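Sniffer CG10964-PA (Drosophila melanogaster, PDB 1SNY) probably reduces carbonyl compounds with NADPH, as a carbonyl reductase of the short-chain dehydrogenase/reductase family that binds NADP in a Rossmann fold. Local coordinates at residues A[128-133]-A[186-191]; A[85-90]-A[135-140]; A[198-203]-A[212-217]; A[219-224]-A[230-235]. All blocks are in the same frame, centred on the assembly; numbering follows the deposited sequence.

How the interactions relate
Interactions 1, 2 and 3 are buried and lie along the helical layer that covers one side of the parallel sheet. Helix 124-155 serves interactions 1 and 2, which are continuous through its backbone, and helix 187-207 serves interactions 1 and 3; all three touch the second subunit. Interaction 2 meets interaction 3 where I139 CG1 packs on A199 CB at 3.9 Å. Interaction 4 differs: it joins two loop segments, partly exposed, and no other protein chain reaches them. Interactions 1 and 2 are van der Waals contacts of methyls and a phenol edge with backbone and hydroxyl groups, a hydroxyl pair centres interaction 3, and backbone bonds with an indole contact make interaction 4. NADP ties interactions 1 and 4 together.

Interaction 1. Residues A[128-133]-A[186-191]; sequences LDTLQT and MYAYRT. With NAP (NADP nicotinamide-adenine-dinucleotide phosphate), chain B.
Y189 OH bonds to the nicotinamide-ribose hydroxyl O2D of NADP at 2.7 Å, the oxygen lying in the plane of the phenol ring at its edge. The bond from CA to CB of Y189 points away from 128-133, and with CG anti to the backbone N (chi1 -164°) the ring is carried to the cofactor. The helices meet instead through small groups. T130 straddles A188: its methyl CG2 reaches A188 O at 3.3 Å and, more loosely, Y189 N, while OG1 touches A188 CB at 3.4 Å. That OG1 bonds back to E126 O, while CG2, anti to the backbone N, reaches the A188 carbonyl. The next residue, L131, brings CD2 to 3.9 Å from T191 OG1, a turn beyond A188, the two side chains crossing at about a right angle. T191 turns its hydroxyl back onto its own helix, where Y187 O is 2.8 Å from OG1 and A188 O is also near. The short axes run 8.6 Å apart at 27°, a spacing at which T130 and A188 meet directly, with L131 and T191 beside them. The second subunit adds V136 against L131. Y189 and K193, both NADP-binding, have the spacing of the YxxxK motif of short-chain dehydrogenases/reductases.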
# COMPACT_ATOMS: atom_id res chain seq x y z
N LEU A 128 -10.86 -0.85 2.11
CA LEU A 128 -10.74 -2.21 1.58
C LEU A 128 -11.13 -2.30 0.11
O LEU A 128 -10.44 -2.94 -0.68
CB LEU A 128 -11.62 -3.18 2.39
CG LEU A 128 -11.11 -3.80 3.69
CD1 LEU A 128 -9.79 -4.51 3.43
CD2 LEU A 128 -10.94 -2.73 4.75
N ASP A 129 -12.23 -1.65 -0.28
CA ASP A 129 -12.66 -1.70 -1.68
C ASP A 129 -11.65 -1.06 -2.63
O ASP A 129 -11.40 -1.57 -3.74
CB ASP A 129 -14.01 -1.00 -1.84
CG ASP A 129 -15.16 -1.79 -1.24
OD1 ASP A 129 -14.94 -2.95 -0.83
OD2 ASP A 129 -16.28 -1.25 -1.19
N THR A 130 -11.06 0.06 -2.21
CA THR A 130 -10.09 0.75 -3.05
C THR A 130 -8.84 -0.11 -3.15
O THR A 130 -8.26 -0.26 -4.22
CB THR A 130 -9.75 2.14 -2.50
OG1 THR A 130 -10.93 2.94 -2.49
CG2 THR A 130 -8.69 2.82 -3.36
N LEU A 131 -8.43 -0.68 -2.03
CA LEU A 131 -7.26 -1.54 -2.03
C LEU A 131 -7.49 -2.79 -2.89
O LEU A 131 -6.58 -3.27 -3.56
CB LEU A 131 -6.91 -1.93 -0.59
CG LEU A 131 -6.25 -0.81 0.22
CD1 LEU A 131 -6.32 -1.12 1.70
CD2 LEU A 131 -4.79 -0.64 -0.23
N GLN A 132 -8.71 -3.32 -2.91
CA GLN A 132 -8.97 -4.50 -3.73
C GLN A 132 -8.88 -4.23 -5.23
O GLN A 132 -8.26 -4.99 -5.97
CB GLN A 132 -10.35 -5.09 -3.39
CG GLN A 132 -10.67 -6.31 -4.22
CD GLN A 132 -12.04 -6.86 -3.91
OE1 GLN A 132 -13.04 -6.16 -4.05
NE2 GLN A 132 -12.09 -8.11 -3.47
N THR A 133 -9.49 -3.14 -5.69
CA THR A 133 -9.48 -2.81 -7.11
C THR A 133 -8.18 -2.20 -7.62
O THR A 133 -7.72 -2.53 -8.72
CB THR A 133 -10.63 -1.82 -7.45
OG1 THR A 133 -11.89 -2.46 -7.27
CG2 THR A 133 -10.50 -1.33 -8.89
N MSE A 186 -6.87 11.63 1.32
CA MSE A 186 -6.98 10.60 0.28
C MSE A 186 -6.37 9.28 0.74
O MSE A 186 -5.56 8.68 0.03
CB MSE A 186 -6.24 11.07 -0.98
CG MSE A 186 -6.65 12.44 -1.48
SE MSE A 186 -8.20 12.38 -2.62
CE MSE A 186 -7.31 12.27 -4.32
N TYR A 187 -6.78 8.81 1.92
CA TYR A 187 -6.23 7.57 2.45
C TYR A 187 -6.40 6.33 1.58
O TYR A 187 -5.43 5.64 1.31
CB TYR A 187 -6.78 7.31 3.86
CG TYR A 187 -6.25 8.31 4.86
CD1 TYR A 187 -6.85 9.56 5.00
CD2 TYR A 187 -5.11 8.04 5.60
CE1 TYR A 187 -6.31 10.52 5.86
CE2 TYR A 187 -4.56 8.99 6.46
CZ TYR A 187 -5.17 10.23 6.58
OH TYR A 187 -4.60 11.20 7.39
N ALA A 188 -7.63 6.03 1.16
CA ALA A 188 -7.85 4.85 0.33
C ALA A 188 -7.03 4.90 -0.96
O ALA A 188 -6.32 3.95 -1.31
CB ALA A 188 -9.34 4.72 0.00
N TYR A 189 -7.11 6.03 -1.66
CA TYR A 189 -6.41 6.17 -2.92
C TYR A 189 -4.90 6.12 -2.77
O TYR A 189 -4.24 5.32 -3.43
CB TYR A 189 -6.83 7.47 -3.61
CG TYR A 189 -6.44 7.51 -5.08
CD1 TYR A 189 -7.05 6.65 -6.00
CD2 TYR A 189 -5.45 8.37 -5.53
CE1 TYR A 189 -6.68 6.65 -7.34
CE2 TYR A 189 -5.07 8.39 -6.88
CZ TYR A 189 -5.69 7.53 -7.78
OH TYR A 189 -5.32 7.56 -9.10
N ARG A 190 -4.34 6.94 -1.88
CA ARG A 190 -2.89 6.96 -1.69
C ARG A 190 -2.33 5.61 -1.26
O ARG A 190 -1.35 5.13 -1.82
CB ARG A 190 -2.49 8.01 -0.66
CG ARG A 190 -2.66 9.46 -1.10
CD ARG A 190 -2.07 10.38 -0.04
NE ARG A 190 -2.38 11.79 -0.25
CZ ARG A 190 -1.75 12.58 -1.12
NH1 ARG A 190 -0.78 12.09 -1.88
NH2 ARG A 190 -2.09 13.86 -1.20
N THR A 191 -2.95 4.98 -0.26
CA THR A 191 -2.43 3.70 0.18
C THR A 191 -2.45 2.66 -0.93
O THR A 191 -1.53 1.85 -1.05
CB THR A 191 -3.21 3.14 1.39
OG1 THR A 191 -4.61 3.02 1.07
CG2 THR A 191 -3.04 4.05 2.60
PA NAP B . -12.10 6.71 -14.82
O1A NAP B . -12.90 6.66 -13.66
O2A NAP B . -12.38 7.57 -16.04
O5B NAP B . -11.92 5.23 -15.41
C5B NAP B . -11.68 4.13 -14.50
C4B NAP B . -11.82 2.91 -15.47
O4B NAP B . -11.57 1.68 -14.63
C3B NAP B . -13.25 2.67 -16.04
O3B NAP B . -13.08 2.15 -17.37
C2B NAP B . -13.85 1.69 -15.06
O2B NAP B . -14.97 0.94 -15.52
C1B NAP B . -12.65 0.78 -14.72
N9A NAP B . -12.93 0.06 -13.50
C8A NAP B . -13.13 0.47 -12.19
N7A NAP B . -13.38 -0.52 -11.35
C5A NAP B . -13.35 -1.64 -12.15
C6A NAP B . -13.56 -3.00 -11.83
N6A NAP B . -13.84 -3.51 -10.60
N1A NAP B . -13.46 -3.93 -12.88
C2A NAP B . -13.17 -3.52 -14.19
N3A NAP B . -12.97 -2.19 -14.54
C4A NAP B . -13.07 -1.29 -13.48
O3 NAP B . -10.62 7.08 -14.42
PN NAP B . -9.31 7.33 -15.24
O1N NAP B . -8.84 8.72 -15.06
O2N NAP B . -9.59 6.90 -16.64
O5D NAP B . -8.27 6.39 -14.50
C5D NAP B . -7.41 5.49 -15.28
C4D NAP B . -6.26 5.05 -14.40
O4D NAP B . -5.33 6.16 -14.23
C3D NAP B . -6.64 4.62 -12.94
O3D NAP B . -5.87 3.47 -12.53
C2D NAP B . -6.33 5.88 -12.13
O2D NAP B . -6.14 5.63 -10.76
C1D NAP B . -5.11 6.39 -12.80
N1N NAP B . -4.86 7.85 -12.72
C2N NAP B . -5.71 8.87 -13.25
C3N NAP B . -5.31 10.20 -13.08
C7N NAP B . -6.19 11.34 -13.62
O7N NAP B . -5.78 12.47 -13.45
N7N NAP B . -7.31 11.09 -14.24
C4N NAP B . -4.05 10.54 -12.40
C5N NAP B . -3.25 9.49 -11.90
C6N NAP B . -3.64 8.13 -12.06
P2B NAP B . -16.52 1.43 -15.32
O1X NAP B . -16.78 2.46 -16.42
O2X NAP B . -17.25 0.14 -15.51
O3X NAP B . -16.63 2.05 -13.93

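Interaction 2. Residues A[85-90]-A[135-140]; sequences DAYDKL and TVVPIM
Two neighbouring helices of the layer on one side of the Rossmann sheet meet here, 87-98 and 124-155, and a single aromatic residue, Y87, spans the gap to V137 and M140. The nearest alpha carbons, those of Y87 and M140, are 8.6 Å apart, so the backbones stay well separated and the phenol fills the distance. Its chi1 of -71° sets CG beside the backbone N and sends the ring across toward the second helix. The ring comes in edge first: CE1 lies 3.7 Å from the carbonyl carbon of M140, which sits in the ring plane, and 3.8 Å from M140 CB. CD1 follows the same edge to M140 O. The far end of M140, a selenomethionine, takes no part, since bends at chi2 and chi3 carry its selenium away, and S124 of the second subunit packs on this residue. At the tip of the tyrosine, OH rests against the forked end of V137, 3.5 Å from CG1 and 3.9 Å from CG2. V137 also touches L81, a residue of the NADP site. Because Y87 OH bonds to L81 O, its polar end is satisfied although the two methyls of V137 lie against it; the phenol thus joins apolar packing at its edge to a polar tether on the loop beside the cofactor.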
# COMPACT_ATOMS: atom_id res chain seq x y z
N ASP A 85 -12.19 -15.56 -10.05
CA ASP A 85 -12.38 -16.88 -10.65
C ASP A 85 -12.60 -16.78 -12.15
O ASP A 85 -12.46 -17.77 -12.87
CB ASP A 85 -13.56 -17.59 -10.00
CG ASP A 85 -13.38 -17.78 -8.51
OD1 ASP A 85 -12.31 -18.27 -8.10
OD2 ASP A 85 -14.31 -17.45 -7.75
N ALA A 86 -12.92 -15.58 -12.61
CA ALA A 86 -13.17 -15.35 -14.02
C ALA A 86 -11.88 -15.13 -14.82
O ALA A 86 -11.90 -15.11 -16.05
CB ALA A 86 -14.09 -14.15 -14.19
N TYR A 87 -10.75 -14.99 -14.13
CA TYR A 87 -9.48 -14.75 -14.80
C TYR A 87 -9.01 -15.92 -15.67
O TYR A 87 -8.52 -15.71 -16.77
CB TYR A 87 -8.38 -14.42 -13.79
CG TYR A 87 -8.49 -13.06 -13.14
CD1 TYR A 87 -7.39 -12.49 -12.49
CD2 TYR A 87 -9.69 -12.35 -13.15
CE1 TYR A 87 -7.49 -11.26 -11.86
CE2 TYR A 87 -9.80 -11.10 -12.52
CZ TYR A 87 -8.68 -10.57 -11.87
OH TYR A 87 -8.76 -9.36 -11.22
N ASP A 88 -9.16 -17.14 -15.16
CA ASP A 88 -8.75 -18.32 -15.91
C ASP A 88 -9.28 -18.29 -17.34
O ASP A 88 -8.58 -18.65 -18.28
CB ASP A 88 -9.22 -19.59 -15.21
CG ASP A 88 -8.25 -20.07 -14.15
OD1 ASP A 88 -8.59 -21.01 -13.39
OD2 ASP A 88 -7.13 -19.51 -14.07
N LYS A 89 -10.53 -17.86 -17.51
CA LYS A 89 -11.12 -17.81 -18.83
C LYS A 89 -10.62 -16.62 -19.63
O LYS A 89 -10.50 -16.68 -20.85
CB LYS A 89 -12.65 -17.76 -18.76
CG LYS A 89 -13.30 -17.97 -20.11
CD LYS A 89 -14.81 -17.78 -20.07
CE LYS A 89 -15.42 -18.08 -21.43
NZ LYS A 89 -14.76 -17.30 -22.52
N LEU A 90 -10.36 -15.51 -18.94
CA LEU A 90 -9.86 -14.33 -19.62
C LEU A 90 -8.59 -14.73 -20.35
O LEU A 90 -8.46 -14.51 -21.55
CB LEU A 90 -9.55 -13.21 -18.62
CG LEU A 90 -9.13 -11.88 -19.25
CD1 LEU A 90 -10.32 -11.29 -20.00
CD2 LEU A 90 -8.65 -10.91 -18.18
N THR A 135 -5.12 -2.37 -6.04
CA THR A 135 -3.91 -3.09 -5.66
C THR A 135 -3.96 -4.60 -5.91
O THR A 135 -3.14 -5.15 -6.64
CB THR A 135 -3.59 -2.85 -4.17
OG1 THR A 135 -3.63 -1.45 -3.89
CG2 THR A 135 -2.22 -3.43 -3.80
N VAL A 136 -4.95 -5.25 -5.30
CA VAL A 136 -5.08 -6.69 -5.44
C VAL A 136 -5.35 -7.14 -6.87
O VAL A 136 -4.74 -8.09 -7.35
CB VAL A 136 -6.19 -7.22 -4.50
CG1 VAL A 136 -6.32 -8.73 -4.64
CG2 VAL A 136 -5.85 -6.86 -3.06
N VAL A 137 -6.25 -6.45 -7.57
CA VAL A 137 -6.57 -6.81 -8.95
C VAL A 137 -5.33 -6.79 -9.85
O VAL A 137 -5.03 -7.77 -10.53
CB VAL A 137 -7.66 -5.88 -9.54
CG1 VAL A 137 -7.73 -6.05 -11.06
CG2 VAL A 137 -9.03 -6.23 -8.92
N PRO A 138 -4.58 -5.68 -9.87
CA PRO A 138 -3.39 -5.66 -10.72
C PRO A 138 -2.42 -6.81 -10.42
O PRO A 138 -1.80 -7.36 -11.33
CB PRO A 138 -2.78 -4.30 -10.43
CG PRO A 138 -3.98 -3.45 -10.13
CD PRO A 138 -4.81 -4.37 -9.25
N ILE A 139 -2.27 -7.16 -9.15
CA ILE A 139 -1.36 -8.24 -8.76
C ILE A 139 -1.90 -9.58 -9.26
O ILE A 139 -1.16 -10.39 -9.81
CB ILE A 139 -1.19 -8.33 -7.21
CG1 ILE A 139 -0.47 -7.07 -6.69
CG2 ILE A 139 -0.42 -9.59 -6.84
CD1 ILE A 139 -0.36 -7.02 -5.17
N MSE A 140 -3.18 -9.81 -9.05
CA MSE A 140 -3.78 -11.06 -9.48
C MSE A 140 -3.87 -11.20 -11.00
O MSE A 140 -3.73 -12.31 -11.52
CB MSE A 140 -5.16 -11.24 -8.84
CG MSE A 140 -5.11 -11.36 -7.31
SE MSE A 140 -3.97 -12.76 -6.62
CE MSE A 140 -5.15 -14.31 -6.94

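Interaction 3. Residues A[198-203]-A[212-217]; sequences AATKSL and IMCVSL
T200 OG1 and S216 OG, 2.6 Å apart, form the short polar link between helix 187-207 and strand 213-217. T200 points at the strand, and its chi1 of -71° divides the branches: OG1 stands beside the backbone N, while CG2, anti to that N, lies over the strand backbone, 3.6 Å from V215 C and 3.5 Å from S216 N. S216 answers by bringing its oxygen up to the threonine; T200 CB is a further neighbour of that oxygen, at 3.2 Å. Both hydroxyls have second partners, N170 ND2 for T200 OG1 and N197 OD1 for S216 OG, so this buried pair belongs to a wider polar network. Two residues back along the strand, C214 turns the same way. In the conformer described, one of two, SG is anti to the backbone N (chi1 -173°) and settles between T200 CG2 at 3.8 Å and L203 CB at 3.9 Å, with L203 CD1 also against it. V215, between them, turns its side chain from the helix. The short axes pass 7.2 Å apart at 163°, as expected for the helix of a beta-alpha-beta crossover, here joining strands 167-171 and 213-217. Strands 167-171 and 257-258 flank 213-217, A199 packs on I139 of helix 124-155, and L203 meets Y187 of the second subunit.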
# COMPACT_ATOMS: atom_id res chain seq x y z
N ALA A 198 4.79 -0.68 -4.75
CA ALA A 198 5.61 -1.70 -4.10
C ALA A 198 5.47 -3.02 -4.87
O ALA A 198 6.42 -3.80 -4.98
CB ALA A 198 5.18 -1.86 -2.62
N ALA A 199 4.28 -3.28 -5.40
CA ALA A 199 4.07 -4.50 -6.18
C ALA A 199 4.86 -4.40 -7.50
O ALA A 199 5.45 -5.36 -7.97
CB ALA A 199 2.57 -4.66 -6.48
N THR A 200 4.86 -3.21 -8.08
CA THR A 200 5.60 -2.99 -9.32
C THR A 200 7.09 -3.32 -9.11
O THR A 200 7.71 -3.97 -9.95
CB THR A 200 5.47 -1.54 -9.79
OG1 THR A 200 4.14 -1.31 -10.28
CG2 THR A 200 6.49 -1.24 -10.89
N LYS A 201 7.64 -2.85 -8.00
CA LYS A 201 9.06 -3.09 -7.71
C LYS A 201 9.31 -4.59 -7.53
O LYS A 201 10.23 -5.14 -8.13
CB LYS A 201 9.51 -2.32 -6.46
CG LYS A 201 11.02 -2.35 -6.21
CD LYS A 201 11.78 -1.71 -7.36
CE LYS A 201 13.28 -1.56 -7.06
NZ LYS A 201 13.55 -0.51 -6.04
N SER A 202 8.50 -5.26 -6.73
CA SER A 202 8.70 -6.70 -6.54
C SER A 202 8.54 -7.47 -7.84
O SER A 202 9.31 -8.40 -8.12
CB SER A 202 7.75 -7.27 -5.48
OG SER A 202 8.31 -7.15 -4.19
N LEU A 203 7.55 -7.11 -8.64
CA LEU A 203 7.36 -7.81 -9.91
C LEU A 203 8.61 -7.64 -10.79
O LEU A 203 9.03 -8.59 -11.44
CB LEU A 203 6.12 -7.29 -10.64
CG LEU A 203 4.75 -7.73 -10.11
CD1 LEU A 203 3.67 -6.85 -10.71
CD2 LEU A 203 4.51 -9.21 -10.47
N ILE A 212 10.92 -9.66 -18.20
CA ILE A 212 9.62 -9.02 -18.36
C ILE A 212 9.69 -7.70 -17.59
O ILE A 212 9.93 -7.69 -16.39
CB ILE A 212 8.47 -9.88 -17.78
CG1 ILE A 212 8.38 -11.20 -18.54
CG2 ILE A 212 7.15 -9.11 -17.86
CD1 ILE A 212 7.36 -12.19 -17.94
N MSE A 213 9.50 -6.60 -18.30
CA MSE A 213 9.57 -5.27 -17.71
C MSE A 213 8.31 -4.89 -16.93
O MSE A 213 7.20 -5.19 -17.35
CB MSE A 213 9.82 -4.25 -18.83
CG MSE A 213 10.04 -2.81 -18.36
SE MSE A 213 10.41 -1.63 -19.85
CE MSE A 213 8.60 -1.14 -20.30
N CYS A 214 8.49 -4.26 -15.77
CA CYS A 214 7.35 -3.80 -14.99
C CYS A 214 7.63 -2.40 -14.50
O CYS A 214 8.68 -2.12 -13.91
CB CYS A 214 7.07 -4.71 -13.79
SG CYS A 214 5.52 -4.23 -12.94
N VAL A 215 6.69 -1.50 -14.77
CA VAL A 215 6.86 -0.12 -14.35
C VAL A 215 5.54 0.47 -13.92
O VAL A 215 4.48 0.06 -14.41
CB VAL A 215 7.40 0.77 -15.51
CG1 VAL A 215 8.68 0.17 -16.10
CG2 VAL A 215 6.33 0.91 -16.59
N SER A 216 5.60 1.41 -12.99
CA SER A 216 4.41 2.13 -12.56
C SER A 216 4.47 3.42 -13.34
O SER A 216 5.55 4.01 -13.50
CB SER A 216 4.46 2.44 -11.06
OG SER A 216 4.17 1.30 -10.29
N LEU A 217 3.33 3.88 -13.82
CA LEU A 217 3.33 5.11 -14.59
C LEU A 217 2.20 6.05 -14.19
O LEU A 217 1.05 5.64 -14.05
CB LEU A 217 3.25 4.78 -16.09
CG LEU A 217 3.34 5.93 -17.11
CD1 LEU A 217 4.00 5.43 -18.38
CD2 LEU A 217 1.95 6.48 -17.41

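Interaction 4. Residues A[219-224]-A[230-235]; sequences PGWVKT and SAPLDV. With NAP (NADP nicotinamide-adenine-dinucleotide phosphate), chain B.
The W221 indole carries A231 on one face: its CB sits 3.5 Å from the centroid of the five-membered ring, 10° off the normal, in a CH-pi contact. S230 covers the rim of that same face, next to the six-membered ring, while P232 CD approaches CE3 obliquely. At the in-plane edge, CD1 lies 3.3 Å from the carboxamide oxygen O7N of NADP, and NE1 bonds to G227 O. With CG anti to the backbone N (chi1 -171°), the indole reaches over 230-232. Behind it the backbones join in a single bridge at V222 and L233, bonded in the parallel pattern: L233 N gives to W221 O at 3.2 Å, and K223 N gives to L233 O at 2.9 Å. K223 then centres an inverse gamma turn, and its CG and CD run beside A231 O. V222 N gives to O7N at 3.0 Å with an angle of 159°, and N7N returns a weak bond to V222 O. T224 OG1 gives to the phosphate oxygen O1N at 2.6 Å. P219 packs its CD 3.6 Å from C5N of the nicotinamide. This is the Pro-Gly loop of short-chain dehydrogenases/reductases, following strand 213-217 and orienting the nicotinamide.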
# COMPACT_ATOMS: atom_id res chain seq x y z
N PRO A 219 0.02 9.04 -15.33
CA PRO A 219 -0.42 9.65 -16.59
C PRO A 219 -0.51 11.17 -16.52
O PRO A 219 -0.97 11.80 -17.47
CB PRO A 219 -1.78 9.00 -16.81
CG PRO A 219 -2.32 8.95 -15.40
CD PRO A 219 -1.13 8.45 -14.61
N GLY A 220 -0.06 11.74 -15.42
CA GLY A 220 -0.15 13.17 -15.24
C GLY A 220 -1.57 13.45 -14.78
O GLY A 220 -2.37 12.51 -14.66
N TRP A 221 -1.91 14.70 -14.50
CA TRP A 221 -3.27 15.02 -14.07
C TRP A 221 -4.09 15.24 -15.34
O TRP A 221 -3.92 16.25 -16.03
CB TRP A 221 -3.28 16.27 -13.18
CG TRP A 221 -4.61 16.52 -12.53
CD1 TRP A 221 -5.66 15.66 -12.46
CD2 TRP A 221 -5.02 17.71 -11.85
NE1 TRP A 221 -6.71 16.23 -11.78
CE2 TRP A 221 -6.34 17.49 -11.39
CE3 TRP A 221 -4.40 18.94 -11.58
CZ2 TRP A 221 -7.05 18.46 -10.67
CZ3 TRP A 221 -5.11 19.90 -10.86
CH2 TRP A 221 -6.43 19.65 -10.42
N VAL A 222 -4.98 14.30 -15.63
CA VAL A 222 -5.81 14.35 -16.84
C VAL A 222 -7.29 14.61 -16.57
O VAL A 222 -7.83 14.17 -15.57
CB VAL A 222 -5.67 13.03 -17.64
CG1 VAL A 222 -6.35 13.16 -19.00
CG2 VAL A 222 -4.20 12.67 -17.80
N LYS A 223 -7.93 15.31 -17.50
CA LYS A 223 -9.35 15.65 -17.38
C LYS A 223 -10.33 14.53 -17.69
O LYS A 223 -10.98 14.55 -18.73
CB LYS A 223 -9.69 16.86 -18.25
CG LYS A 223 -9.05 18.16 -17.82
CD LYS A 223 -9.62 19.33 -18.60
CE LYS A 223 -9.41 19.18 -20.10
NZ LYS A 223 -9.99 20.32 -20.86
N THR A 224 -10.43 13.55 -16.80
CA THR A 224 -11.36 12.45 -16.97
C THR A 224 -12.36 12.57 -15.83
O THR A 224 -12.30 13.52 -15.05
CB THR A 224 -10.67 11.08 -16.85
OG1 THR A 224 -10.12 10.95 -15.53
CG2 THR A 224 -9.56 10.95 -17.88
N SER A 230 -10.45 20.38 -13.70
CA SER A 230 -9.33 21.25 -13.32
C SER A 230 -7.98 20.73 -13.79
O SER A 230 -6.97 21.44 -13.69
CB SER A 230 -9.29 21.44 -11.79
OG SER A 230 -10.40 22.20 -11.33
N ALA A 231 -7.95 19.51 -14.31
CA ALA A 231 -6.71 18.91 -14.78
C ALA A 231 -6.12 19.70 -15.95
O ALA A 231 -6.85 20.19 -16.81
CB ALA A 231 -6.96 17.46 -15.20
N PRO A 232 -4.79 19.82 -15.99
CA PRO A 232 -4.10 20.56 -17.06
C PRO A 232 -3.97 19.80 -18.38
O PRO A 232 -3.80 20.41 -19.44
CB PRO A 232 -2.74 20.87 -16.44
CG PRO A 232 -2.49 19.65 -15.63
CD PRO A 232 -3.83 19.42 -14.95
N LEU A 233 -4.05 18.48 -18.31
CA LEU A 233 -3.92 17.65 -19.51
C LEU A 233 -5.25 17.06 -19.97
O LEU A 233 -6.14 16.79 -19.16
CB LEU A 233 -2.94 16.51 -19.25
CG LEU A 233 -1.50 16.86 -18.86
CD1 LEU A 233 -0.75 15.59 -18.48
CD2 LEU A 233 -0.80 17.56 -20.02
N ASP A 234 -5.39 16.88 -21.28
CA ASP A 234 -6.59 16.28 -21.84
C ASP A 234 -6.25 14.82 -22.10
O ASP A 234 -5.10 14.41 -21.94
CB ASP A 234 -7.00 16.98 -23.14
CG ASP A 234 -5.94 16.89 -24.21
OD1 ASP A 234 -5.53 15.77 -24.55
OD2 ASP A 234 -5.52 17.95 -24.72
N VAL A 235 -7.23 14.02 -22.49
CA VAL A 235 -6.99 12.60 -22.74
C VAL A 235 -5.99 12.28 -23.86
O VAL A 235 -5.03 11.55 -23.64
CB VAL A 235 -8.32 11.86 -23.03
CG1 VAL A 235 -8.05 10.38 -23.23
CG2 VAL A 235 -9.29 12.08 -21.88
PA NAP B . -12.10 6.71 -14.82
O1A NAP B . -12.90 6.66 -13.66
O2A NAP B . -12.38 7.57 -16.04
O5B NAP B . -11.92 5.23 -15.41
C5B NAP B . -11.68 4.13 -14.50
C4B NAP B . -11.82 2.91 -15.47
O4B NAP B . -11.57 1.68 -14.63
C3B NAP B . -13.25 2.67 -16.04
O3B NAP B . -13.08 2.15 -17.37
C2B NAP B . -13.85 1.69 -15.06
O2B NAP B . -14.97 0.94 -15.52
C1B NAP B . -12.65 0.78 -14.72
N9A NAP B . -12.93 0.06 -13.50
C8A NAP B . -13.13 0.47 -12.19
N7A NAP B . -13.38 -0.52 -11.35
C5A NAP B . -13.35 -1.64 -12.15
C6A NAP B . -13.56 -3.00 -11.83
N6A NAP B . -13.84 -3.51 -10.60
N1A NAP B . -13.46 -3.93 -12.88
C2A NAP B . -13.17 -3.52 -14.19
N3A NAP B . -12.97 -2.19 -14.54
C4A NAP B . -13.07 -1.29 -13.48
O3 NAP B . -10.62 7.08 -14.42
PN NAP B . -9.31 7.33 -15.24
O1N NAP B . -8.84 8.72 -15.06
O2N NAP B . -9.59 6.90 -16.64
O5D NAP B . -8.27 6.39 -14.50
C5D NAP B . -7.41 5.49 -15.28
C4D NAP B . -6.26 5.05 -14.40
O4D NAP B . -5.33 6.16 -14.23
C3D NAP B . -6.64 4.62 -12.94
O3D NAP B . -5.87 3.47 -12.53
C2D NAP B . -6.33 5.88 -12.13
O2D NAP B . -6.14 5.63 -10.76
C1D NAP B . -5.11 6.39 -12.80
N1N NAP B . -4.86 7.85 -12.72
C2N NAP B . -5.71 8.87 -13.25
C3N NAP B . -5.31 10.20 -13.08
C7N NAP B . -6.19 11.34 -13.62
O7N NAP B . -5.78 12.47 -13.45
N7N NAP B . -7.31 11.09 -14.24
C4N NAP B . -4.05 10.54 -12.40
C5N NAP B . -3.25 9.49 -11.90
C6N NAP B . -3.64 8.13 -12.06
P2B NAP B . -16.52 1.43 -15.32
O1X NAP B . -16.78 2.46 -16.42
O2X NAP B . -17.25 0.14 -15.51
O3X NAP B . -16.63 2.05 -13.93